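Local structure of ethylbenzene dehydrogenase alpha-subunit (Aromatoleum aromaticum, 2IVF) at residues 547-552 with 574-578; 539-545 with 587-593; 883-887 with 972-976. The protein is the alpha subunit of a molybdenum enzyme of the molybdopterin oxidoreductase family and carries a molybdenum atom, two pterin guanine dinucleotide cofactors and an iron/sulfur cluster. All coordinates share one frame; numbering follows the deposited sequence.

Contact 1. Residues 547-552 with 574-578; sequences AMWLYY and FGAYL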
# COMPACT_ATOMS: atom_id res chain seq x y z
N ALA A 547 17.81 -13.86 17.53
CA ALA A 547 18.68 -13.12 18.46
C ALA A 547 20.05 -13.78 18.69
O ALA A 547 21.05 -13.10 18.97
CB ALA A 547 17.96 -12.84 19.82
N MET A 548 20.09 -15.12 18.63
CA MET A 548 21.29 -15.83 19.04
C MET A 548 22.43 -15.58 18.07
O MET A 548 23.51 -15.17 18.50
CB MET A 548 21.08 -17.34 19.16
CG MET A 548 20.04 -17.73 20.19
SD MET A 548 20.33 -16.97 21.80
CE MET A 548 18.99 -17.73 22.75
N TRP A 549 22.21 -15.83 16.79
CA TRP A 549 23.30 -15.74 15.83
C TRP A 549 23.64 -14.24 15.63
O TRP A 549 24.80 -13.89 15.49
CB TRP A 549 22.97 -16.47 14.52
CG TRP A 549 22.17 -15.67 13.56
CD1 TRP A 549 20.86 -15.37 13.63
CD2 TRP A 549 22.67 -15.07 12.39
NE1 TRP A 549 20.50 -14.57 12.55
CE2 TRP A 549 21.61 -14.37 11.78
CE3 TRP A 549 23.94 -15.02 11.81
CZ2 TRP A 549 21.76 -13.67 10.60
CZ3 TRP A 549 24.10 -14.32 10.64
CH2 TRP A 549 23.01 -13.66 10.04
N LEU A 550 22.63 -13.36 15.70
CA LEU A 550 22.90 -11.93 15.59
C LEU A 550 23.79 -11.46 16.71
O LEU A 550 24.75 -10.70 16.47
CB LEU A 550 21.61 -11.11 15.56
CG LEU A 550 20.72 -11.27 14.33
CD1 LEU A 550 19.45 -10.46 14.50
CD2 LEU A 550 21.48 -10.90 13.02
N TYR A 551 23.53 -11.97 17.92
CA TYR A 551 24.32 -11.65 19.11
C TYR A 551 25.74 -12.17 19.03
O TYR A 551 26.67 -11.46 19.34
CB TYR A 551 23.67 -12.26 20.38
CG TYR A 551 24.35 -11.96 21.70
CD1 TYR A 551 24.07 -10.79 22.40
CD2 TYR A 551 25.22 -12.89 22.31
CE1 TYR A 551 24.69 -10.53 23.66
CE2 TYR A 551 25.79 -12.64 23.53
CZ TYR A 551 25.52 -11.46 24.20
OH TYR A 551 26.14 -11.27 25.42
N TYR A 552 25.88 -13.43 18.64
CA TYR A 552 27.16 -14.12 18.63
C TYR A 552 28.01 -13.90 17.38
O TYR A 552 29.21 -13.99 17.44
CB TYR A 552 26.91 -15.62 18.78
CG TYR A 552 26.59 -16.00 20.19
CD1 TYR A 552 27.53 -15.79 21.19
CD2 TYR A 552 25.34 -16.53 20.55
CE1 TYR A 552 27.26 -16.11 22.49
CE2 TYR A 552 25.08 -16.90 21.89
CZ TYR A 552 26.04 -16.68 22.84
OH TYR A 552 25.84 -16.99 24.19
N PHE A 574 20.80 -7.98 28.69
CA PHE A 574 20.38 -9.06 27.82
C PHE A 574 21.33 -10.24 27.89
O PHE A 574 20.90 -11.35 28.12
CB PHE A 574 20.32 -8.59 26.38
CG PHE A 574 19.97 -9.68 25.42
CD1 PHE A 574 18.64 -10.03 25.20
CD2 PHE A 574 20.97 -10.39 24.76
CE1 PHE A 574 18.33 -11.05 24.35
CE2 PHE A 574 20.65 -11.42 23.87
CZ PHE A 574 19.32 -11.76 23.69
N GLY A 575 22.62 -10.00 27.70
CA GLY A 575 23.59 -11.10 27.67
C GLY A 575 23.81 -11.81 28.99
O GLY A 575 24.14 -13.01 29.04
N ALA A 576 23.67 -11.04 30.07
CA ALA A 576 23.69 -11.57 31.42
C ALA A 576 22.48 -12.48 31.68
O ALA A 576 22.62 -13.56 32.25
CB ALA A 576 23.74 -10.44 32.42
N TYR A 577 21.30 -12.04 31.27
CA TYR A 577 20.13 -12.89 31.28
C TYR A 577 20.32 -14.13 30.39
O TYR A 577 19.97 -15.24 30.79
CB TYR A 577 18.90 -12.11 30.83
CG TYR A 577 18.24 -11.27 31.91
CD1 TYR A 577 17.42 -11.86 32.88
CD2 TYR A 577 18.38 -9.89 31.93
CE1 TYR A 577 16.76 -11.07 33.85
CE2 TYR A 577 17.74 -9.09 32.90
CZ TYR A 577 16.93 -9.68 33.87
OH TYR A 577 16.32 -8.88 34.85
N LEU A 578 20.91 -13.95 29.20
CA LEU A 578 21.22 -15.09 28.33
C LEU A 578 22.11 -16.14 29.01
O LEU A 578 21.82 -17.34 28.97
CB LEU A 578 21.91 -14.60 27.05
CG LEU A 578 22.33 -15.64 26.00
CD1 LEU A 578 21.19 -16.47 25.51
CD2 LEU A 578 22.98 -14.90 24.86
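Tyr-551 reaches from helix 546-553 into the angle between Phe-574 and Leu-578, two side chains one turn apart on helix 574-583. Its CG lies anti to the backbone N (chi1 -177°), which carries the ring straight out from its own helix toward the other. Leu-578 lays CD2 over one face of this ring, a CH-pi contact with the methyl carbon 4.2 Å from the ring centroid. Phe-574 meets the same tyrosine differently: the two side chains slide past each other in opposite directions, and Tyr-551 CD1 comes to the edge of the phenylalanine ring, 3.8 Å from CE2. The two rings meet obliquely, their planes at 54°. The phenol end runs on to the backbone, where Tyr-551 OH lies 3.4 Å from Gly-575 CA; the lack of a side chain on the glycine leaves room for the hydroxyl. That hydroxyl is hydrogen-bonded by ND2 of Asn-561, whose OD1 takes the N-H of Gly-575, and one amide thus ties the tyrosine to the first turn of the opposite helix.

Leu-578 is held at both branches. CD1 meets the end of Met-548, whose chain bends at chi2 to bring CE within 3.7 Å, while CD2 also lies 3.6 Å from Tyr-552 OH. Ala-547 CB adds a looser touch on Phe-574 CZ.

No hydrogen bond joins the two segments directly. This is helix-helix packing within the molybdopterin oxidoreductase part of the chain: the axes stay 12.6 Å apart at an angle of 118°, so long side chains span the gap. Trp-560 of the short helix 557-560 packs on Ala-547, Leu-550 and Tyr-551, and Phe-621 of helix 617-625 packs on Trp-549 and Leu-550.

Contact 2. Residues 539-545 with 587-593; sequences SAVGLVP and WTNDHIR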
# COMPACT_ATOMS: atom_id res chain seq x y z
N SER A 539 13.53 -27.43 16.36
CA SER A 539 14.97 -27.58 16.52
C SER A 539 15.57 -28.72 15.68
O SER A 539 16.77 -28.69 15.32
CB SER A 539 15.27 -27.80 18.01
OG SER A 539 14.88 -26.65 18.73
N ALA A 540 14.77 -29.76 15.40
CA ALA A 540 15.21 -30.85 14.54
C ALA A 540 15.42 -30.36 13.10
O ALA A 540 16.23 -30.91 12.37
CB ALA A 540 14.20 -32.00 14.57
N VAL A 541 14.67 -29.35 12.68
CA VAL A 541 14.78 -28.87 11.30
C VAL A 541 15.63 -27.61 11.15
O VAL A 541 15.64 -27.01 10.06
CB VAL A 541 13.38 -28.66 10.67
CG1 VAL A 541 12.50 -29.95 10.86
CG2 VAL A 541 12.71 -27.46 11.26
N GLY A 542 16.31 -27.17 12.22
CA GLY A 542 17.28 -26.03 12.14
C GLY A 542 16.70 -24.62 12.17
O GLY A 542 17.37 -23.64 11.77
N LEU A 543 15.45 -24.51 12.63
CA LEU A 543 14.81 -23.22 12.81
C LEU A 543 15.19 -22.75 14.20
O LEU A 543 14.95 -23.45 15.19
CB LEU A 543 13.31 -23.34 12.70
CG LEU A 543 12.82 -23.63 11.28
CD1 LEU A 543 11.41 -24.18 11.29
CD2 LEU A 543 12.92 -22.38 10.42
N VAL A 544 15.79 -21.57 14.27
CA VAL A 544 16.49 -21.13 15.47
C VAL A 544 16.10 -19.68 15.81
O VAL A 544 15.80 -18.88 14.91
CB VAL A 544 18.05 -21.29 15.29
CG1 VAL A 544 18.37 -22.70 14.84
CG2 VAL A 544 18.58 -20.28 14.26
N PRO A 545 16.05 -19.33 17.11
CA PRO A 545 15.80 -17.93 17.51
C PRO A 545 16.83 -17.01 16.89
O PRO A 545 18.01 -17.29 17.04
CB PRO A 545 15.98 -17.95 19.04
CG PRO A 545 16.67 -19.26 19.35
CD PRO A 545 16.23 -20.21 18.27
N TRP A 587 18.16 -22.59 27.01
CA TRP A 587 18.51 -22.58 25.60
C TRP A 587 19.64 -23.55 25.42
O TRP A 587 20.56 -23.56 26.22
CB TRP A 587 18.93 -21.18 25.13
CG TRP A 587 17.85 -20.17 25.46
CD1 TRP A 587 17.79 -19.38 26.57
CD2 TRP A 587 16.63 -19.92 24.72
NE1 TRP A 587 16.64 -18.64 26.56
CE2 TRP A 587 15.92 -18.93 25.42
CE3 TRP A 587 16.11 -20.40 23.51
CZ2 TRP A 587 14.70 -18.44 24.99
CZ3 TRP A 587 14.90 -19.90 23.07
CH2 TRP A 587 14.21 -18.91 23.80
N THR A 588 19.54 -24.36 24.36
CA THR A 588 20.47 -25.47 24.06
C THR A 588 21.24 -25.18 22.78
O THR A 588 21.04 -24.13 22.15
CB THR A 588 19.68 -26.75 23.87
OG1 THR A 588 18.88 -26.65 22.69
CG2 THR A 588 18.79 -27.02 25.10
N ASN A 589 22.13 -26.10 22.38
CA ASN A 589 22.89 -25.92 21.13
C ASN A 589 22.05 -26.02 19.87
O ASN A 589 22.52 -25.67 18.77
CB ASN A 589 24.06 -26.91 21.00
CG ASN A 589 25.16 -26.42 19.97
OD1 ASN A 589 24.85 -25.89 18.86
ND2 ASN A 589 26.42 -26.57 20.35
N ASP A 590 20.82 -26.54 19.98
CA ASP A 590 19.94 -26.55 18.80
C ASP A 590 19.19 -25.24 18.59
O ASP A 590 18.54 -25.06 17.55
CB ASP A 590 18.97 -27.73 18.84
CG ASP A 590 19.69 -29.05 18.61
OD1 ASP A 590 20.87 -29.03 18.18
OD2 ASP A 590 19.06 -30.10 18.84
N HIS A 591 19.29 -24.37 19.58
CA HIS A 591 18.84 -22.96 19.52
C HIS A 591 19.97 -22.01 19.14
O HIS A 591 19.79 -21.07 18.42
CB HIS A 591 18.28 -22.50 20.88
CG HIS A 591 17.11 -23.29 21.36
ND1 HIS A 591 15.97 -23.44 20.61
CD2 HIS A 591 16.91 -24.00 22.50
CE1 HIS A 591 15.10 -24.19 21.28
NE2 HIS A 591 15.67 -24.56 22.42
N ILE A 592 21.15 -22.23 19.70
CA ILE A 592 22.24 -21.29 19.49
C ILE A 592 23.11 -21.72 18.30
O ILE A 592 24.16 -22.28 18.48
CB ILE A 592 23.04 -21.11 20.78
CG1 ILE A 592 22.11 -20.49 21.83
CG2 ILE A 592 24.27 -20.20 20.51
CD1 ILE A 592 22.52 -20.70 23.24
N ARG A 593 22.64 -21.42 17.10
CA ARG A 593 23.29 -21.81 15.85
C ARG A 593 23.29 -20.61 14.92
O ARG A 593 22.36 -19.78 14.99
CB ARG A 593 22.52 -22.95 15.16
CG ARG A 593 22.39 -24.21 15.96
CD ARG A 593 21.70 -25.33 15.19
NE ARG A 593 22.43 -25.75 13.98
CZ ARG A 593 21.86 -26.31 12.91
NH1 ARG A 593 20.55 -26.56 12.89
NH2 ARG A 593 22.58 -26.65 11.85
O HOH W 1 15.92 -24.36 17.42
O HOH W 2 18.75 -26.64 15.36
O HOH W 3 16.33 -27.98 21.48
O HOH W 4 20.32 -17.86 15.86
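Chi1 of -60° in both His-591 and Arg-593 sets each CG beside its backbone N, and the arginine chain then bends at chi3 (62°) to bring NH1 back to Gly-542. An inverse gamma turn centred on Ile-592 lies in the loop that packs against strand 543-544, which pairs in parallel with 214-215 in the molybdopterin oxidoreductase fold. Gly-542 CA sits at the edge of the guanidinium, 3.4 Å from NH1; the group is held further by Asp-184, in a salt bridge to NE, and by the carbonyl of Asp-211 at NH2.

Val-544 nestles against backbone oxygens, CG1 on Asp-590 O and CB on His-591 O. Pro-545 crosses His-591 at about a right angle, its CG 3.9 Å from the histidine CB, and also touches Trp-587. Trp-587 CE3 lies over one face of the imidazole, toward its rim, and NE1 is bonded to Leu-945 O.

No direct hydrogen bond crosses; waters do that work. One takes a bond from Ser-539 OG and donates to Leu-543 O and Asp-590 O. A second donates to Ser-539 O and again to Asp-590 O, at 2.7 Å, and accepts from Arg-593 NH1 at 3.1 Å.

Contact 3. Residues 883-887 with 972-976; sequences ELGIK and SIKKA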
# COMPACT_ATOMS: atom_id res chain seq x y z
N GLU A 883 9.65 24.41 14.79
CA GLU A 883 10.58 24.75 15.85
C GLU A 883 12.03 24.41 15.54
O GLU A 883 12.92 25.03 16.08
CB GLU A 883 10.17 24.12 17.16
CG GLU A 883 8.84 24.70 17.66
CD GLU A 883 8.36 24.06 18.96
OE1 GLU A 883 8.61 22.85 19.15
OE2 GLU A 883 7.73 24.79 19.76
N LEU A 884 12.25 23.45 14.65
CA LEU A 884 13.59 23.07 14.22
C LEU A 884 14.01 23.77 12.93
O LEU A 884 15.07 23.49 12.38
CB LEU A 884 13.63 21.56 14.00
CG LEU A 884 13.61 20.77 15.31
CD1 LEU A 884 13.21 19.32 15.00
CD2 LEU A 884 14.95 20.91 16.07
N GLY A 885 13.16 24.68 12.43
CA GLY A 885 13.48 25.48 11.25
C GLY A 885 13.31 24.65 9.99
O GLY A 885 13.95 24.91 8.98
N ILE A 886 12.45 23.66 10.06
CA ILE A 886 12.26 22.66 8.98
C ILE A 886 10.90 22.90 8.35
O ILE A 886 9.91 23.09 9.06
CB ILE A 886 12.32 21.22 9.56
CG1 ILE A 886 13.74 20.88 10.05
CG2 ILE A 886 11.86 20.17 8.57
CD1 ILE A 886 13.83 19.57 10.80
N LYS A 887 10.85 22.91 7.02
CA LYS A 887 9.59 23.05 6.30
C LYS A 887 9.27 21.74 5.59
O LYS A 887 10.13 20.90 5.37
CB LYS A 887 9.72 24.16 5.25
CG LYS A 887 9.67 25.55 5.79
CD LYS A 887 10.14 26.58 4.74
CE LYS A 887 9.62 27.98 5.16
NZ LYS A 887 10.53 29.12 4.75
N SER A 972 16.98 12.29 17.47
CA SER A 972 16.98 13.75 17.34
C SER A 972 16.78 14.07 15.85
O SER A 972 17.09 13.25 15.01
CB SER A 972 18.29 14.30 17.84
OG SER A 972 18.28 14.50 19.25
N ILE A 973 16.25 15.23 15.52
CA ILE A 973 16.07 15.63 14.13
C ILE A 973 16.66 17.03 13.94
O ILE A 973 16.48 17.91 14.77
CB ILE A 973 14.57 15.61 13.74
CG1 ILE A 973 13.96 14.24 13.98
CG2 ILE A 973 14.39 16.05 12.30
CD1 ILE A 973 12.35 14.22 13.96
N LYS A 974 17.37 17.24 12.84
CA LYS A 974 17.80 18.57 12.47
C LYS A 974 17.64 18.74 10.96
O LYS A 974 17.59 17.75 10.22
CB LYS A 974 19.25 18.79 12.91
CG LYS A 974 20.24 17.95 12.18
CD LYS A 974 21.60 18.18 12.79
CE LYS A 974 22.72 17.50 12.02
NZ LYS A 974 24.06 18.06 12.53
N LYS A 975 17.58 19.98 10.50
CA LYS A 975 17.44 20.27 9.08
C LYS A 975 18.69 19.84 8.35
O LYS A 975 19.77 20.04 8.87
CB LYS A 975 17.22 21.76 8.84
CG LYS A 975 16.76 22.05 7.39
CD LYS A 975 16.96 23.51 7.02
CE LYS A 975 16.83 23.71 5.53
NZ LYS A 975 18.09 23.34 4.77
N ALA A 976 18.54 19.29 7.15
CA ALA A 976 19.64 19.01 6.23
C ALA A 976 19.31 19.71 4.92
O ALA A 976 18.47 20.64 4.89
CB ALA A 976 19.77 17.55 5.99
OXT ALA A 976 19.83 19.31 3.87
O HOH W 5 17.29 22.07 12.54
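Leu-884 and Ile-886 turn their side chains onto the last strand of the chain, with Gly-885 between them. Leu-884 straddles a backbone carbonyl: CD1 and CD2 both lie 3.6 Å from Ile-973 O, and CD1 also touches the isoleucine CB, the two side chains crossing at about a right angle. Ile-886 runs its longer branch along the strand. CG1 rests 3.8 Å from Lys-975 CB, and CD1 reaches on to Ile-973 CG2 at 3.9 Å. Because Ile-886 CG1 is anti to its carbonyl carbon (chi1 -68°), this branch extends alongside the CB of Lys-975 and the two chains slide past each other in opposite directions.

The aliphatic part of Lys-975 passes Gly-885, CD 3.9 Å from the glycine O, before the chain bends at chi4 (-80°). NZ then bonds to Ala-976 O, 2.7 Å away, in the C-terminal carboxylate; the lysine's charge probably offsets part of the negative charge there. With no direct hydrogen bond between the segments, a water joins the backbones, donating to Leu-884 O at 2.6 Å and accepting from Lys-975 N at 2.9 Å.

Outside this shell is the end of helix 878-883. Gly-885, at positive phi (78°), closes it in a Schellman motif, after which Ile-886 lies against the strand. Lys-887 N is held by the carboxylate of Asp-890. Strand 969-975 is paired antiparallel with 891-895, and Phe-843 of strand 843-846 and Met-876 of strand 873-877 pack on both Leu-884 and Ile-973, so the helix end packs against the mixed sheet of this dinucleotide-binding domain, by family probably a double-psi beta barrel.

Contacts 1 and 2 are neighbours, their centres 13 Å apart, and they touch: Met-548 meets Trp-587 and His-591, Trp-549 packs on Arg-593, and Tyr-552 on Ile-592. Strand 543-544 runs almost directly into helix 546-553, and contact 1 forms between the two halves of contact 2 along the chain, so the two form one continuous packed region in the molybdopterin oxidoreductase part of the chain. Contact 3 follows in series and joins 883-887 to the C-terminal strand 969-975, on the mixed sheet of the molybdopterin dinucleotide-binding domain. Its centre lies about 36 Å from that of contact 1 and 46 Å from that of contact 2, without any touch; contact 3 therefore belongs to a separate part of the subunit.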